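Local coordinates for ribosome-inactivating protein (Lychnis chalcedonica, PDB 2G5X), which belongs to the plant ribosome-inactivating proteins, single-chain in this case, and has the mixed beta-sheet and helices of that family, at residues A[90-95]-A[110-115]. Numbering follows the deposited sequence.
Sequences DEYRAL and APALPC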
loop_
_atom_site.group_PDB
_atom_site.type_symbol
_atom_site.label_atom_id
_atom_site.label_comp_id
_atom_site.label_asym_id
_atom_site.label_seq_id
_atom_site.Cartn_x
_atom_site.Cartn_y
_atom_site.Cartn_z
ATOM N N ASP A 90 -12.609 -10.993 0.040
ATOM C CA ASP A 90 -11.885 -12.229 -0.249
ATOM C C ASP A 90 -10.819 -12.580 0.786
ATOM O O ASP A 90 -10.143 -13.598 0.665
ATOM C CB ASP A 90 -11.268 -12.165 -1.656
ATOM C CG ASP A 90 -10.284 -11.021 -1.822
ATOM O OD1 ASP A 90 -10.405 -10.010 -1.101
ATOM O OD2 ASP A 90 -9.396 -11.128 -2.694
ATOM N N GLU A 91 -10.681 -11.737 1.806
ATOM C CA GLU A 91 -9.718 -11.972 2.876
ATOM C C GLU A 91 -10.454 -12.158 4.206
ATOM O O GLU A 91 -9.874 -12.638 5.182
ATOM C CB GLU A 91 -8.755 -10.786 3.003
ATOM C CG GLU A 91 -7.726 -10.645 1.882
ATOM C CD GLU A 91 -6.611 -11.681 1.950
ATOM O OE1 GLU A 91 -6.512 -12.400 2.967
ATOM O OE2 GLU A 91 -5.823 -11.766 0.982
ATOM N N TYR A 92 -11.734 -11.790 4.231
ATOM C CA TYR A 92 -12.551 -11.872 5.446
ATOM C C TYR A 92 -12.643 -13.253 6.101
ATOM O O TYR A 92 -12.436 -13.381 7.308
ATOM C CB TYR A 92 -13.970 -11.355 5.163
ATOM C CG TYR A 92 -14.860 -11.274 6.387
ATOM C CD1 TYR A 92 -14.800 -10.180 7.250
ATOM C CD2 TYR A 92 -15.756 -12.301 6.688
ATOM C CE1 TYR A 92 -15.619 -10.109 8.387
ATOM C CE2 TYR A 92 -16.571 -12.244 7.817
ATOM C CZ TYR A 92 -16.499 -11.149 8.661
ATOM O OH TYR A 92 -17.303 -11.099 9.780
ATOM N N ARG A 93 -12.959 -14.284 5.326
ATOM C CA ARG A 93 -13.074 -15.618 5.909
ATOM C C ARG A 93 -11.784 -16.101 6.567
ATOM O O ARG A 93 -11.821 -16.728 7.626
ATOM C CB ARG A 93 -13.522 -16.639 4.854
ATOM C CG ARG A 93 -14.923 -16.408 4.306
ATOM C CD ARG A 93 -15.978 -16.334 5.416
ATOM N NE ARG A 93 -17.329 -16.320 4.862
ATOM C CZ ARG A 93 -18.038 -17.411 4.584
ATOM N NH1 ARG A 93 -17.533 -18.615 4.817
ATOM N NH2 ARG A 93 -19.247 -17.296 4.045
ATOM N N ALA A 94 -10.642 -15.795 5.960
ATOM C CA ALA A 94 -9.367 -16.239 6.507
ATOM C C ALA A 94 -8.824 -15.410 7.666
ATOM O O ALA A 94 -8.160 -15.949 8.554
ATOM C CB ALA A 94 -8.325 -16.304 5.393
ATOM N N LEU A 95 -9.122 -14.114 7.677
ATOM C CA LEU A 95 -8.584 -13.233 8.708
ATOM C C LEU A 95 -9.530 -12.698 9.790
ATOM O O LEU A 95 -9.063 -12.280 10.849
ATOM C CB LEU A 95 -7.892 -12.041 8.029
ATOM C CG LEU A 95 -6.948 -12.352 6.856
ATOM C CD1 LEU A 95 -6.381 -11.052 6.304
ATOM C CD2 LEU A 95 -5.817 -13.265 7.314
ATOM N N ALA A 110 -15.833 -5.406 12.067
ATOM C CA ALA A 110 -16.946 -4.893 11.275
ATOM C C ALA A 110 -17.275 -5.901 10.183
ATOM O O ALA A 110 -16.527 -6.857 9.965
ATOM C CB ALA A 110 -16.576 -3.547 10.653
ATOM N N PRO A 111 -18.412 -5.717 9.495
ATOM C CA PRO A 111 -18.789 -6.644 8.425
ATOM C C PRO A 111 -17.754 -6.573 7.302
ATOM O O PRO A 111 -16.975 -5.623 7.229
ATOM C CB PRO A 111 -20.152 -6.118 7.974
ATOM C CG PRO A 111 -20.702 -5.478 9.213
ATOM C CD PRO A 111 -19.496 -4.756 9.767
ATOM N N ALA A 112 -17.745 -7.574 6.428
ATOM C CA ALA A 112 -16.801 -7.586 5.315
ATOM C C ALA A 112 -17.015 -6.359 4.433
ATOM O O ALA A 112 -18.141 -5.882 4.283
ATOM C CB ALA A 112 -16.980 -8.855 4.487
ATOM N N LEU A 113 -15.930 -5.854 3.854
ATOM C CA LEU A 113 -15.995 -4.694 2.972
ATOM C C LEU A 113 -16.741 -5.041 1.686
ATOM O O LEU A 113 -16.771 -6.201 1.267
ATOM C CB LEU A 113 -14.584 -4.207 2.631
ATOM C CG LEU A 113 -13.815 -3.501 3.755
ATOM C CD1 LEU A 113 -12.369 -3.281 3.328
ATOM C CD2 LEU A 113 -14.491 -2.172 4.076
ATOM N N PRO A 114 -17.352 -4.032 1.044
ATOM C CA PRO A 114 -18.111 -4.202 -0.199
ATOM C C PRO A 114 -17.287 -4.448 -1.465
ATOM O O PRO A 114 -17.756 -4.177 -2.571
ATOM C CB PRO A 114 -18.932 -2.915 -0.276
ATOM C CG PRO A 114 -18.020 -1.907 0.344
ATOM C CD PRO A 114 -17.485 -2.655 1.555
ATOM N N CYS A 115 -16.064 -4.949 -1.311
ATOM C CA CYS A 115 -15.221 -5.250 -2.467
ATOM C C CYS A 115 -14.068 -6.184 -2.097
ATOM O O CYS A 115 -13.786 -6.396 -0.916
ATOM C CB CYS A 115 -14.678 -3.961 -3.100
ATOM S SG CYS A 115 -13.340 -3.137 -2.208
#
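Tyr92 and Ala112 meet beside the mixed beta-sheet of the ribosome-inactivating protein fold, where the short helix 92-95 that follows strand 83-87 packs on the loop leaving strand 108-109. The tyrosine carries nearly all of the contact. Its CB already lies 4.0 Å from Ala112 CB, and the next atom, CG, makes the tightest approach to that methyl, 3.7 Å. With CG anti to the backbone N (chi1 -174°), the ring runs along the loop, back toward Ala110. CD1 is then shared by two atoms of one residue, lying 3.8 Å from both CA and CB of Ala112. The methyl lies over one face of the ring in a CH-pi contact, its carbon 4.1 Å from the centroid and 27° off the normal, displaced toward the CB end. Alanine suits this place because its single methyl lets the backbone come close to the flat ring; the nearest pair of CA atoms, those of Tyr92 and Ala112, are 6.0 Å apart. Tyrosine suits its own because a flat ring can offer a face to the methyl and an edge to a carbonyl oxygen.

No hydrogen bond joins the two segments. The loop 110-115 is hydrogen-bonded through its backbone to Ala85, Phe87 and Ser89, and Leu95 of the helix packs on Phe87. Glu91, just before the tyrosine, forms a salt bridge with Arg64. Farther along the ring, Tyr92 CE1 passes Ala112 N at 3.8 Å, and the edge of the ring there faces Ala110 O, which lies near the ring plane, 3.7 Å from CE1.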